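Local coordinates for CytC3 (Streptomyces, PDB 3GJA), which is a nonheme iron halogenase of the phytanoyl-CoA dioxygenase family and probably installs halogen on a substrate of a biosynthetic pathway, at residues A8-S13 / I86-G91; D73-A78 / S306-E311; E79-P84 / G287-S292; L98-S103 / F256-V261. One frame throughout, in Å; residues are numbered along the deposited sequence.

Contact 1. Residues A8-S13 / I86-G91; sequences ANFTFS and IVDRVG
R89 lays the methylene part of its side chain, not its charged end, across the ring of F12: CG stands 3.7 Å from the ring centroid and 15° off the normal, a CH-pi contact over the face. Its CD comes 3.3 Å from F12 CZ, near the rim. The chain bends at chi3, which turns the guanidinium away from F12 and sets one of its faces toward F10 CD1, with NH2 4.1 Å from that carbon. NE bonds back to the carbonyl of E85, one turn earlier in helix 84-94. On the neighbouring position of the helix, D88 reaches the loop itself: F10 N donates to D88 OD2 at 3.0 Å, meeting the carboxylate on its anti side and 27° out of its plane, with a bent N-H...O angle of 140°. The other oxygen, OD1, pairs with R315. Next to this bond N9 forms an Asx turn, its OD1 accepting from T11 N at 2.6 Å and also from T11 OG1. The N-terminal loop is laid on helix 84-94 by the F10 N to D88 bond, a second from F12 N to S92 OG and two phenylalanine rings, and D88, shared between F10 N and R315, probably stays ionised.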
loop_
_atom_site.group_PDB
_atom_site.type_symbol
_atom_site.label_atom_id
_atom_site.label_comp_id
_atom_site.label_asym_id
_atom_site.label_seq_id
_atom_site.Cartn_x
_atom_site.Cartn_y
_atom_site.Cartn_z
ATOM N N ALA A 8 0.972 12.776 -20.696
ATOM C CA ALA A 8 1.914 12.473 -19.577
ATOM C C ALA A 8 1.939 10.975 -19.294
ATOM O O ALA A 8 0.905 10.309 -19.323
ATOM C CB ALA A 8 1.502 13.235 -18.318
ATOM N N ASN A 9 3.128 10.460 -19.010
ATOM C CA ASN A 9 3.325 9.045 -18.735
ATOM C C ASN A 9 4.328 8.918 -17.589
ATOM O O ASN A 9 5.272 9.703 -17.506
ATOM C CB ASN A 9 3.861 8.373 -20.002
ATOM C CG ASN A 9 4.256 6.932 -19.784
ATOM O OD1 ASN A 9 5.145 6.633 -18.991
ATOM N ND2 ASN A 9 3.604 6.028 -20.503
ATOM N N PHE A 10 4.128 7.943 -16.705
ATOM C CA PHE A 10 5.049 7.758 -15.584
ATOM C C PHE A 10 5.635 6.351 -15.512
ATOM O O PHE A 10 6.092 5.907 -14.461
ATOM C CB PHE A 10 4.351 8.117 -14.273
ATOM C CG PHE A 10 4.025 9.574 -14.154
ATOM C CD1 PHE A 10 5.015 10.495 -13.827
ATOM C CD2 PHE A 10 2.743 10.037 -14.419
ATOM C CE1 PHE A 10 4.731 11.859 -13.769
ATOM C CE2 PHE A 10 2.449 11.396 -14.366
ATOM C CZ PHE A 10 3.445 12.307 -14.041
ATOM N N THR A 11 5.623 5.661 -16.645
ATOM C CA THR A 11 6.163 4.313 -16.746
ATOM C C THR A 11 7.644 4.335 -16.390
ATOM O O THR A 11 8.342 5.294 -16.696
ATOM C CB THR A 11 6.020 3.774 -18.186
ATOM O OG1 THR A 11 4.638 3.774 -18.559
ATOM C CG2 THR A 11 6.571 2.358 -18.288
ATOM N N PHE A 12 8.128 3.286 -15.737
ATOM C CA PHE A 12 9.542 3.229 -15.390
ATOM C C PHE A 12 10.372 2.923 -16.630
ATOM O O PHE A 12 9.894 2.299 -17.575
ATOM C CB PHE A 12 9.812 2.137 -14.355
ATOM C CG PHE A 12 9.554 2.555 -12.941
ATOM C CD1 PHE A 12 10.093 3.737 -12.440
ATOM C CD2 PHE A 12 8.818 1.736 -12.090
ATOM C CE1 PHE A 12 9.907 4.098 -11.108
ATOM C CE2 PHE A 12 8.624 2.086 -10.756
ATOM C CZ PHE A 12 9.170 3.270 -10.263
ATOM N N SER A 13 11.621 3.364 -16.615
ATOM C CA SER A 13 12.528 3.112 -17.720
ATOM C C SER A 13 12.988 1.669 -17.561
ATOM O O SER A 13 12.817 1.075 -16.499
ATOM C CB SER A 13 13.738 4.036 -17.627
ATOM O OG SER A 13 14.548 3.686 -16.517
ATOM N N ILE A 86 1.569 6.931 -9.595
ATOM C CA ILE A 86 1.701 5.674 -8.876
ATOM C C ILE A 86 1.408 4.503 -9.808
ATOM O O ILE A 86 2.248 3.621 -9.997
ATOM C CB ILE A 86 0.744 5.596 -7.668
ATOM C CG1 ILE A 86 1.208 6.550 -6.566
ATOM C CG2 ILE A 86 0.702 4.172 -7.124
ATOM C CD1 ILE A 86 0.299 6.560 -5.337
ATOM N N VAL A 87 0.215 4.515 -10.395
ATOM C CA VAL A 87 -0.240 3.460 -11.293
ATOM C C VAL A 87 0.666 3.166 -12.491
ATOM O O VAL A 87 0.925 2.004 -12.798
ATOM C CB VAL A 87 -1.670 3.764 -11.786
ATOM C CG1 VAL A 87 -2.075 2.779 -12.869
ATOM C CG2 VAL A 87 -2.636 3.685 -10.614
ATOM N N ASP A 88 1.150 4.194 -13.178
ATOM C CA ASP A 88 2.029 3.932 -14.313
ATOM C C ASP A 88 3.308 3.236 -13.852
ATOM O O ASP A 88 3.847 2.379 -14.554
ATOM C CB ASP A 88 2.412 5.223 -15.049
ATOM C CG ASP A 88 1.233 5.881 -15.742
ATOM O OD1 ASP A 88 0.207 5.204 -15.962
ATOM O OD2 ASP A 88 1.349 7.080 -16.077
ATOM N N ARG A 89 3.799 3.607 -12.672
ATOM C CA ARG A 89 5.024 3.001 -12.164
ATOM C C ARG A 89 4.804 1.571 -11.691
ATOM O O ARG A 89 5.602 0.689 -12.003
ATOM C CB ARG A 89 5.634 3.868 -11.056
ATOM C CG ARG A 89 6.377 5.083 -11.615
ATOM C CD ARG A 89 7.139 5.868 -10.563
ATOM N NE ARG A 89 6.458 7.111 -10.241
ATOM C CZ ARG A 89 6.987 8.324 -10.379
ATOM N NH1 ARG A 89 8.218 8.479 -10.833
ATOM N NH2 ARG A 89 6.269 9.387 -10.067
ATOM N N VAL A 90 3.724 1.330 -10.957
ATOM C CA VAL A 90 3.449 -0.022 -10.496
ATOM C C VAL A 90 3.207 -0.905 -11.721
ATOM O O VAL A 90 3.697 -2.035 -11.796
ATOM C CB VAL A 90 2.202 -0.073 -9.593
ATOM C CG1 VAL A 90 1.867 -1.520 -9.248
ATOM C CG2 VAL A 90 2.450 0.724 -8.322
ATOM N N GLY A 91 2.457 -0.363 -12.680
ATOM C CA GLY A 91 2.140 -1.084 -13.903
ATOM C C GLY A 91 3.365 -1.531 -14.675
ATOM O O GLY A 91 3.340 -2.572 -15.323
#

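Contact 2. Residues D73-A78 / S306-E311; sequences DIDLLA and SQRGYE
Y310 has its CG anti to the backbone N (chi1 -178°), which carries the ring over A78, while R308 is extended from CG to NE, an extension that brings NH1 to the carbonyl of D73. A78 CB lies over one face of the Y310 ring, 3.8 Å from the centroid and 16° off the normal, a CH-pi contact displaced toward the rim. At the edge of the same ring, near its plane, comes D75 OD1, 3.6 Å from Y310 CD2. R308 NH1 donates to D73 O from above the carbonyl plane instead of along a lone pair, but at 2.5 Å the bond is shorter than expected, and its exact placement is doubtful. The same nitrogen forms a long salt bridge of 3.6 Å with D73 OD2, the carboxylate and guanidinium planes being 40° apart. A water supplements it by donating to D73 OD2 and accepting from NH1, and R70 is a second cationic partner of D73.

The loop presenting these groups is a type I beta turn from S306 to G309. S306 OG accepts from Y310 N at 3.0 Å, fixing the residue that follows the turn. I74 is the N-cap of helix 75-82, and its carbonyl accepts from both L77 N and A78 N. The contact thus packs the C-terminal loop against the first turn of that helix, whose far flank, through I74 and L77, meets helix 34-49. Between turn and helix a second water donates to D75 OD1 at 2.6 Å and lies 2.7 Å from S306 OG, linking the two side chains.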
loop_
_atom_site.group_PDB
_atom_site.type_symbol
_atom_site.label_atom_id
_atom_site.label_comp_id
_atom_site.label_asym_id
_atom_site.label_seq_id
_atom_site.Cartn_x
_atom_site.Cartn_y
_atom_site.Cartn_z
ATOM N N ASP A 73 -13.855 5.748 0.763
ATOM C CA ASP A 73 -14.842 6.723 1.218
ATOM C C ASP A 73 -14.332 8.170 1.225
ATOM O O ASP A 73 -15.129 9.115 1.237
ATOM C CB ASP A 73 -15.429 6.335 2.590
ATOM C CG ASP A 73 -14.460 6.525 3.739
ATOM O OD1 ASP A 73 -13.439 5.803 3.796
ATOM O OD2 ASP A 73 -14.742 7.394 4.598
ATOM N N ILE A 74 -13.014 8.351 1.195
ATOM C CA ILE A 74 -12.451 9.698 1.184
ATOM C C ILE A 74 -11.927 10.004 -0.209
ATOM O O ILE A 74 -11.003 9.347 -0.692
ATOM C CB ILE A 74 -11.313 9.842 2.216
ATOM C CG1 ILE A 74 -11.863 9.560 3.619
ATOM C CG2 ILE A 74 -10.706 11.247 2.136
ATOM C CD1 ILE A 74 -10.817 9.541 4.696
ATOM N N ASP A 75 -12.527 11.008 -0.846
ATOM C CA ASP A 75 -12.162 11.400 -2.204
ATOM C C ASP A 75 -10.682 11.579 -2.480
ATOM O O ASP A 75 -10.171 11.034 -3.450
ATOM C CB ASP A 75 -12.901 12.682 -2.609
ATOM C CG ASP A 75 -14.387 12.452 -2.830
ATOM O OD1 ASP A 75 -14.751 11.341 -3.259
ATOM O OD2 ASP A 75 -15.188 13.379 -2.586
ATOM N N LEU A 76 -9.994 12.353 -1.646
ATOM C CA LEU A 76 -8.563 12.594 -1.837
ATOM C C LEU A 76 -7.740 11.297 -1.770
ATOM O O LEU A 76 -6.665 11.192 -2.364
ATOM C CB LEU A 76 -8.075 13.596 -0.789
ATOM C CG LEU A 76 -7.644 15.006 -1.224
ATOM C CD1 LEU A 76 -8.252 15.397 -2.556
ATOM C CD2 LEU A 76 -8.038 15.987 -0.134
ATOM N N LEU A 77 -8.250 10.312 -1.044
ATOM C CA LEU A 77 -7.570 9.031 -0.931
ATOM C C LEU A 77 -7.960 8.166 -2.123
ATOM O O LEU A 77 -7.158 7.369 -2.613
ATOM C CB LEU A 77 -7.942 8.347 0.387
ATOM C CG LEU A 77 -6.897 8.317 1.509
ATOM C CD1 LEU A 77 -5.998 9.550 1.464
ATOM C CD2 LEU A 77 -7.611 8.193 2.848
ATOM N N ALA A 78 -9.193 8.337 -2.597
ATOM C CA ALA A 78 -9.666 7.588 -3.761
ATOM C C ALA A 78 -8.797 8.008 -4.944
ATOM O O ALA A 78 -8.367 7.179 -5.748
ATOM C CB ALA A 78 -11.134 7.907 -4.047
ATOM N N SER A 306 -16.707 4.708 -5.280
ATOM C CA SER A 306 -16.414 4.875 -3.865
ATOM C C SER A 306 -17.708 5.083 -3.104
ATOM O O SER A 306 -18.744 5.417 -3.684
ATOM C CB SER A 306 -15.507 6.083 -3.632
ATOM O OG SER A 306 -16.268 7.245 -3.344
ATOM N N GLN A 307 -17.628 4.901 -1.793
ATOM C CA GLN A 307 -18.764 5.056 -0.913
ATOM C C GLN A 307 -19.306 6.483 -0.964
ATOM O O GLN A 307 -20.344 6.777 -0.377
ATOM C CB GLN A 307 -18.337 4.718 0.505
ATOM C CG GLN A 307 -19.405 4.086 1.340
ATOM C CD GLN A 307 -19.757 2.685 0.876
ATOM O OE1 GLN A 307 -20.589 2.023 1.485
ATOM N NE2 GLN A 307 -19.124 2.227 -0.200
ATOM N N ARG A 308 -18.593 7.374 -1.647
ATOM C CA ARG A 308 -19.032 8.763 -1.763
ATOM C C ARG A 308 -19.306 9.151 -3.204
ATOM O O ARG A 308 -19.360 10.335 -3.534
ATOM C CB ARG A 308 -17.994 9.727 -1.179
ATOM C CG ARG A 308 -18.291 10.163 0.245
ATOM C CD ARG A 308 -17.409 11.336 0.676
ATOM N NE ARG A 308 -17.738 11.756 2.034
ATOM C CZ ARG A 308 -17.373 11.100 3.129
ATOM N NH1 ARG A 308 -16.654 9.991 3.034
ATOM N NH2 ARG A 308 -17.745 11.539 4.321
ATOM N N GLY A 309 -19.465 8.154 -4.063
ATOM C CA GLY A 309 -19.752 8.433 -5.454
ATOM C C GLY A 309 -18.542 8.740 -6.311
ATOM O O GLY A 309 -18.686 9.116 -7.475
ATOM N N TYR A 310 -17.346 8.598 -5.754
ATOM C CA TYR A 310 -16.157 8.860 -6.547
ATOM C C TYR A 310 -16.021 7.672 -7.495
ATOM O O TYR A 310 -15.908 6.524 -7.066
ATOM C CB TYR A 310 -14.925 9.004 -5.648
ATOM C CG TYR A 310 -13.658 9.331 -6.408
ATOM C CD1 TYR A 310 -13.013 8.358 -7.169
ATOM C CD2 TYR A 310 -13.111 10.619 -6.378
ATOM C CE1 TYR A 310 -11.855 8.654 -7.883
ATOM C CE2 TYR A 310 -11.953 10.925 -7.092
ATOM C CZ TYR A 310 -11.333 9.938 -7.842
ATOM O OH TYR A 310 -10.201 10.224 -8.569
ATOM N N GLU A 311 -16.053 7.961 -8.790
ATOM C CA GLU A 311 -15.975 6.936 -9.818
ATOM C C GLU A 311 -14.544 6.567 -10.158
ATOM O O GLU A 311 -13.729 7.438 -10.446
ATOM C CB GLU A 311 -16.690 7.437 -11.073
ATOM C CG GLU A 311 -16.927 6.391 -12.136
ATOM C CD GLU A 311 -17.785 5.247 -11.639
ATOM O OE1 GLU A 311 -18.809 5.516 -10.965
ATOM O OE2 GLU A 311 -17.439 4.081 -11.931
HETATM O O HOH W 1 -16.777 8.574 5.993
HETATM O O HOH W 2 -14.491 8.984 -2.270
#

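Contact 3. Residues E79-P84 / G287-S292; sequences EHIMRP and GAVLTS
The C-terminal end of helix 75-82 rests here on strand 289-290, an outermost strand of the antiparallel sheet, and I81 and M82 make the contact. I81 CD1 meets V289 CG1 at 3.9 Å and lies 4.2 Å from T291 CG2, its chain crossing that of T291 at about a right angle. M82 covers the strand farther along. Bends at chi2 (-60°) and chi3 (-81°) fold its chain so that the sulfur, rather than the terminal methyl, makes the closest approach: SD is 3.7 Å from T291 CG2 and 4.0 Å from V289 CG1, and CE lies 4.0 Å from T291 O.

No direct hydrogen bond joins the two segments; the contact is apolar side-chain packing, with one water between the backbones. That water donates both to M82 O and to T291 O, each at 2.8 Å, coupling the end of helix 75-82 to T291. In the sheet, strand 289-290 is the neighbour of strand 98-108, whose C100 also touches I81 and T291; the helix therefore packs over two adjacent strands of this cupin-clan barrel. An alanine in place of M82 is likely to open a gap above T291 and V289, where SD now fills the space between helix and strand. I81 O accepts from Y260 OH, a further tie to the sheet. On the flank turned away from the strand, R83 NH2 forms a salt bridge with E79 OE2, donating in the guanidinium plane at 2.8 Å and nearly straight at 172°, with R40 a second partner of E79.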
loop_
_atom_site.group_PDB
_atom_site.type_symbol
_atom_site.label_atom_id
_atom_site.label_comp_id
_atom_site.label_asym_id
_atom_site.label_seq_id
_atom_site.Cartn_x
_atom_site.Cartn_y
_atom_site.Cartn_z
ATOM N N GLU A 79 -8.529 9.305 -5.032
ATOM C CA GLU A 79 -7.707 9.834 -6.106
ATOM C C GLU A 79 -6.250 9.404 -5.955
ATOM O O GLU A 79 -5.583 9.082 -6.939
ATOM C CB GLU A 79 -7.778 11.359 -6.123
ATOM C CG GLU A 79 -6.929 11.977 -7.213
ATOM C CD GLU A 79 -6.802 13.473 -7.078
ATOM O OE1 GLU A 79 -7.490 14.051 -6.214
ATOM O OE2 GLU A 79 -6.016 14.070 -7.839
ATOM N N HIS A 80 -5.754 9.404 -4.718
ATOM C CA HIS A 80 -4.368 9.023 -4.466
ATOM C C HIS A 80 -4.027 7.654 -5.046
ATOM O O HIS A 80 -3.033 7.513 -5.749
ATOM C CB HIS A 80 -4.068 9.024 -2.960
ATOM C CG HIS A 80 -2.604 9.052 -2.640
ATOM N ND1 HIS A 80 -1.884 10.225 -2.556
ATOM C CD2 HIS A 80 -1.714 8.051 -2.440
ATOM C CE1 HIS A 80 -0.614 9.944 -2.322
ATOM N NE2 HIS A 80 -0.483 8.631 -2.248
ATOM N N ILE A 81 -4.849 6.644 -4.771
ATOM C CA ILE A 81 -4.548 5.304 -5.280
ATOM C C ILE A 81 -4.698 5.178 -6.798
ATOM O O ILE A 81 -4.172 4.240 -7.400
ATOM C CB ILE A 81 -5.401 4.207 -4.551
ATOM C CG1 ILE A 81 -6.899 4.437 -4.770
ATOM C CG2 ILE A 81 -5.099 4.226 -3.056
ATOM C CD1 ILE A 81 -7.476 3.643 -5.923
ATOM N N MET A 82 -5.387 6.141 -7.410
ATOM C CA MET A 82 -5.602 6.163 -8.861
ATOM C C MET A 82 -4.521 6.955 -9.605
ATOM O O MET A 82 -4.421 6.890 -10.829
ATOM C CB MET A 82 -6.970 6.792 -9.182
ATOM C CG MET A 82 -8.184 5.930 -8.835
ATOM S SD MET A 82 -8.174 4.353 -9.735
ATOM C CE MET A 82 -8.840 4.847 -11.347
ATOM N N ARG A 83 -3.723 7.713 -8.863
ATOM C CA ARG A 83 -2.680 8.548 -9.451
ATOM C C ARG A 83 -1.761 7.914 -10.493
ATOM O O ARG A 83 -1.155 6.868 -10.259
ATOM C CB ARG A 83 -1.834 9.164 -8.335
ATOM C CG ARG A 83 -2.381 10.477 -7.842
ATOM C CD ARG A 83 -2.048 11.557 -8.848
ATOM N NE ARG A 83 -2.976 12.672 -8.774
ATOM C CZ ARG A 83 -2.748 13.864 -9.310
ATOM N NH1 ARG A 83 -1.614 14.097 -9.962
ATOM N NH2 ARG A 83 -3.654 14.825 -9.187
ATOM N N PRO A 84 -1.653 8.550 -11.673
ATOM C CA PRO A 84 -0.799 8.056 -12.757
ATOM C C PRO A 84 0.636 7.905 -12.260
ATOM O O PRO A 84 1.342 6.960 -12.628
ATOM C CB PRO A 84 -0.924 9.148 -13.815
ATOM C CG PRO A 84 -2.321 9.639 -13.614
ATOM C CD PRO A 84 -2.431 9.723 -12.113
ATOM N N GLY A 287 -14.187 -3.888 -1.703
ATOM C CA GLY A 287 -14.031 -4.088 -3.123
ATOM C C GLY A 287 -12.620 -3.719 -3.521
ATOM O O GLY A 287 -12.042 -2.791 -2.964
ATOM N N ALA A 288 -12.050 -4.465 -4.456
ATOM C CA ALA A 288 -10.725 -4.154 -4.956
ATOM C C ALA A 288 -10.981 -3.112 -6.051
ATOM O O ALA A 288 -12.044 -3.107 -6.675
ATOM C CB ALA A 288 -10.067 -5.399 -5.542
ATOM N N VAL A 289 -10.021 -2.225 -6.275
ATOM C CA VAL A 289 -10.184 -1.185 -7.279
ATOM C C VAL A 289 -9.316 -1.427 -8.499
ATOM O O VAL A 289 -8.099 -1.586 -8.386
ATOM C CB VAL A 289 -9.835 0.206 -6.696
ATOM C CG1 VAL A 289 -9.866 1.265 -7.798
ATOM C CG2 VAL A 289 -10.822 0.567 -5.591
ATOM N N LEU A 290 -9.952 -1.460 -9.666
ATOM C CA LEU A 290 -9.243 -1.652 -10.927
ATOM C C LEU A 290 -8.767 -0.247 -11.292
ATOM O O LEU A 290 -9.571 0.607 -11.660
ATOM C CB LEU A 290 -10.208 -2.180 -11.998
ATOM C CG LEU A 290 -9.700 -2.955 -13.224
ATOM C CD1 LEU A 290 -10.309 -2.349 -14.474
ATOM C CD2 LEU A 290 -8.195 -2.942 -13.305
ATOM N N THR A 291 -7.463 -0.012 -11.198
ATOM C CA THR A 291 -6.909 1.310 -11.466
ATOM C C THR A 291 -6.441 1.532 -12.895
ATOM O O THR A 291 -6.140 2.659 -13.286
ATOM C CB THR A 291 -5.727 1.595 -10.530
ATOM O OG1 THR A 291 -4.614 0.766 -10.898
ATOM C CG2 THR A 291 -6.109 1.297 -9.093
ATOM N N SER A 292 -6.367 0.458 -13.670
ATOM C CA SER A 292 -5.924 0.557 -15.052
ATOM C C SER A 292 -6.219 -0.742 -15.784
ATOM O O SER A 292 -6.479 -1.767 -15.158
ATOM C CB SER A 292 -4.429 0.847 -15.094
ATOM O OG SER A 292 -3.729 -0.101 -14.317
HETATM O O HOH W 3 -5.629 5.371 -12.873
#

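Contact 4. Residues L98-S103 / F256-V261; sequences LLCWRS and FAARYV. With ACT (acetate ion), chain C.
Strands 98-103 and 256-261 run antiparallel (158° between their directions) as neighbours in the central sheet of the beta barrel, and a beta bulge shifts their register by one residue between C100 and R102. The ladder is close on both sides of the bulge: L99 and V261 exchange backbone bonds, V261 N reaching L99 O at 2.9 Å, and R259 N donates to R102 O at 2.7 Å, almost straight at 173°. Within the bulge W101 N donates to R259 O at 3.1 Å. Side chains close the face bearing C100, Y260, A258 and S103. C100 CB touches Y260 CE2 at 3.8 Å, while SG stands above the Y260 ring, 4.6 Å from its centroid, a more distant sulfur-aromatic contact. Helices 75-82 and 84-94 cover this face, and Y260 OH bonds to I81 O.

The face bearing R102 and R259 is looser and more polar, R259 being partly exposed. The two arginines lie side by side, CD to CD 4.2 Å, and diverge to different acceptors: R259 to E104, R102 to Q131 and Y268. W101 flanks them, its CD1 3.3 Å from R259 O and its NE1 bonded to T146. A leucine at W101 would probably leave T146 without its indole donor and the R102 guanidinium without the ring carbon CZ3 that now lies over one of its faces. A bound acetate, probably from the crystallisation liquor and also held by K62, Q131 and H125, accepts at the guanidinium edge from R102 NH1, with NH1 and acetate O 2.8 Å apart.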
loop_
_atom_site.group_PDB
_atom_site.type_symbol
_atom_site.label_atom_id
_atom_site.label_comp_id
_atom_site.label_asym_id
_atom_site.label_seq_id
_atom_site.Cartn_x
_atom_site.Cartn_y
_atom_site.Cartn_z
ATOM N N LEU A 98 -4.122 -3.429 -13.287
ATOM C CA LEU A 98 -3.897 -3.262 -11.851
ATOM C C LEU A 98 -5.073 -3.145 -10.904
ATOM O O LEU A 98 -6.022 -2.403 -11.147
ATOM C CB LEU A 98 -3.026 -2.036 -11.605
ATOM C CG LEU A 98 -1.510 -2.141 -11.611
ATOM C CD1 LEU A 98 -0.940 -0.775 -11.231
ATOM C CD2 LEU A 98 -1.055 -3.212 -10.626
ATOM N N LEU A 99 -4.939 -3.837 -9.779
ATOM C CA LEU A 99 -5.931 -3.850 -8.712
ATOM C C LEU A 99 -5.313 -3.282 -7.421
ATOM O O LEU A 99 -4.215 -3.682 -7.025
ATOM C CB LEU A 99 -6.362 -5.291 -8.450
ATOM C CG LEU A 99 -7.798 -5.777 -8.637
ATOM C CD1 LEU A 99 -8.422 -5.208 -9.899
ATOM C CD2 LEU A 99 -7.775 -7.311 -8.664
ATOM N N CYS A 100 -5.997 -2.328 -6.790
ATOM C CA CYS A 100 -5.546 -1.787 -5.511
ATOM C C CYS A 100 -6.477 -2.481 -4.533
ATOM O O CYS A 100 -7.659 -2.150 -4.454
ATOM C CB CYS A 100 -5.749 -0.275 -5.412
ATOM S SG CYS A 100 -5.350 0.377 -3.745
ATOM N N TRP A 101 -5.957 -3.452 -3.790
ATOM C CA TRP A 101 -6.806 -4.197 -2.874
ATOM C C TRP A 101 -6.777 -3.709 -1.429
ATOM O O TRP A 101 -7.533 -4.198 -0.589
ATOM C CB TRP A 101 -6.433 -5.673 -2.920
ATOM C CG TRP A 101 -5.111 -5.943 -2.311
ATOM C CD1 TRP A 101 -3.887 -5.730 -2.874
ATOM C CD2 TRP A 101 -4.871 -6.436 -0.993
ATOM N NE1 TRP A 101 -2.897 -6.063 -1.984
ATOM C CE2 TRP A 101 -3.475 -6.498 -0.819
ATOM C CE3 TRP A 101 -5.703 -6.832 0.063
ATOM C CZ2 TRP A 101 -2.888 -6.940 0.370
ATOM C CZ3 TRP A 101 -5.118 -7.273 1.247
ATOM C CH2 TRP A 101 -3.724 -7.322 1.388
ATOM N N ARG A 102 -5.904 -2.756 -1.135
ATOM C CA ARG A 102 -5.823 -2.222 0.217
ATOM C C ARG A 102 -4.954 -0.973 0.366
ATOM O O ARG A 102 -4.049 -0.718 -0.435
ATOM C CB ARG A 102 -5.306 -3.290 1.175
ATOM C CG ARG A 102 -4.986 -2.750 2.568
ATOM C CD ARG A 102 -4.473 -3.830 3.493
ATOM N NE ARG A 102 -5.512 -4.783 3.856
ATOM C CZ ARG A 102 -5.312 -5.811 4.674
ATOM N NH1 ARG A 102 -4.111 -6.003 5.198
ATOM N NH2 ARG A 102 -6.304 -6.638 4.972
ATOM N N SER A 103 -5.271 -0.199 1.400
ATOM C CA SER A 103 -4.535 0.995 1.762
ATOM C C SER A 103 -4.641 1.090 3.285
ATOM O O SER A 103 -5.604 0.597 3.888
ATOM C CB SER A 103 -5.120 2.242 1.094
ATOM O OG SER A 103 -6.241 2.730 1.792
ATOM N N PHE A 256 1.300 6.763 4.091
ATOM C CA PHE A 256 0.057 6.214 3.571
ATOM C C PHE A 256 0.450 5.159 2.547
ATOM O O PHE A 256 1.074 5.473 1.539
ATOM C CB PHE A 256 -0.790 7.303 2.904
ATOM C CG PHE A 256 -2.028 6.769 2.229
ATOM C CD1 PHE A 256 -3.021 6.135 2.974
ATOM C CD2 PHE A 256 -2.167 6.840 0.847
ATOM C CE1 PHE A 256 -4.141 5.570 2.350
ATOM C CE2 PHE A 256 -3.279 6.281 0.207
ATOM C CZ PHE A 256 -4.270 5.642 0.965
ATOM N N ALA A 257 0.096 3.906 2.813
ATOM C CA ALA A 257 0.453 2.826 1.906
ATOM C C ALA A 257 -0.731 2.286 1.126
ATOM O O ALA A 257 -1.805 2.047 1.685
ATOM C CB ALA A 257 1.130 1.683 2.685
ATOM N N ALA A 258 -0.518 2.102 -0.173
ATOM C CA ALA A 258 -1.527 1.558 -1.075
ATOM C C ALA A 258 -0.890 0.295 -1.640
ATOM O O ALA A 258 0.251 0.330 -2.111
ATOM C CB ALA A 258 -1.829 2.545 -2.186
ATOM N N ARG A 259 -1.616 -0.817 -1.593
ATOM C CA ARG A 259 -1.067 -2.085 -2.060
ATOM C C ARG A 259 -1.738 -2.587 -3.342
ATOM O O ARG A 259 -2.968 -2.610 -3.459
ATOM C CB ARG A 259 -1.163 -3.098 -0.909
ATOM C CG ARG A 259 -1.081 -2.383 0.443
ATOM C CD ARG A 259 -0.762 -3.276 1.638
ATOM N NE ARG A 259 0.631 -3.698 1.622
ATOM C CZ ARG A 259 1.445 -3.668 2.672
ATOM N NH1 ARG A 259 1.017 -3.227 3.847
ATOM N NH2 ARG A 259 2.691 -4.093 2.542
ATOM N N TYR A 260 -0.909 -2.976 -4.306
ATOM C CA TYR A 260 -1.400 -3.421 -5.601
ATOM C C TYR A 260 -1.078 -4.857 -5.969
ATOM O O TYR A 260 -0.086 -5.433 -5.524
ATOM C CB TYR A 260 -0.870 -2.505 -6.703
ATOM C CG TYR A 260 -1.198 -1.049 -6.483
ATOM C CD1 TYR A 260 -0.531 -0.304 -5.507
ATOM C CD2 TYR A 260 -2.195 -0.421 -7.229
ATOM C CE1 TYR A 260 -0.851 1.033 -5.278
ATOM C CE2 TYR A 260 -2.524 0.914 -7.009
ATOM C CZ TYR A 260 -1.851 1.636 -6.029
ATOM O OH TYR A 260 -2.199 2.944 -5.790
ATOM N N VAL A 261 -1.927 -5.408 -6.823
ATOM C CA VAL A 261 -1.792 -6.771 -7.281
ATOM C C VAL A 261 -2.485 -6.860 -8.653
ATOM O O VAL A 261 -3.509 -6.210 -8.880
ATOM C CB VAL A 261 -2.460 -7.708 -6.251
ATOM C CG1 VAL A 261 -3.927 -7.936 -6.603
ATOM C CG2 VAL A 261 -1.682 -8.984 -6.136
HETATM C C ACT C . -3.957 -8.180 8.338
HETATM O O ACT C . -3.328 -7.616 7.287
HETATM O OXT ACT C . -3.321 -8.794 9.168
HETATM C CH3 ACT C . -5.452 -8.050 8.481
#

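Overall arrangement
From the N terminus, loop 8-13 closes contact 1 on helix 84-94. Helix 75-82, just before that helix, opens contacts 2 and 3, whose partners lie near the C terminus; both cross contact 1. Contact 3 lies within the span of contact 2, and contact 4, between strands 98-108 and 253-262, lies within that of contact 3 and follows contact 1 in series. Contacts 3 and 4 meet in the sheet, where V289 O and C100 N are 2.7 Å apart. Contact 4 is central, its centre about 5 Å from the centre of the chain; contact 1 ties the N-terminal loop to helix 84-94, contact 2 the C-terminal loop to helix 75-82, and contact 3 that helix to edge strand 289-290.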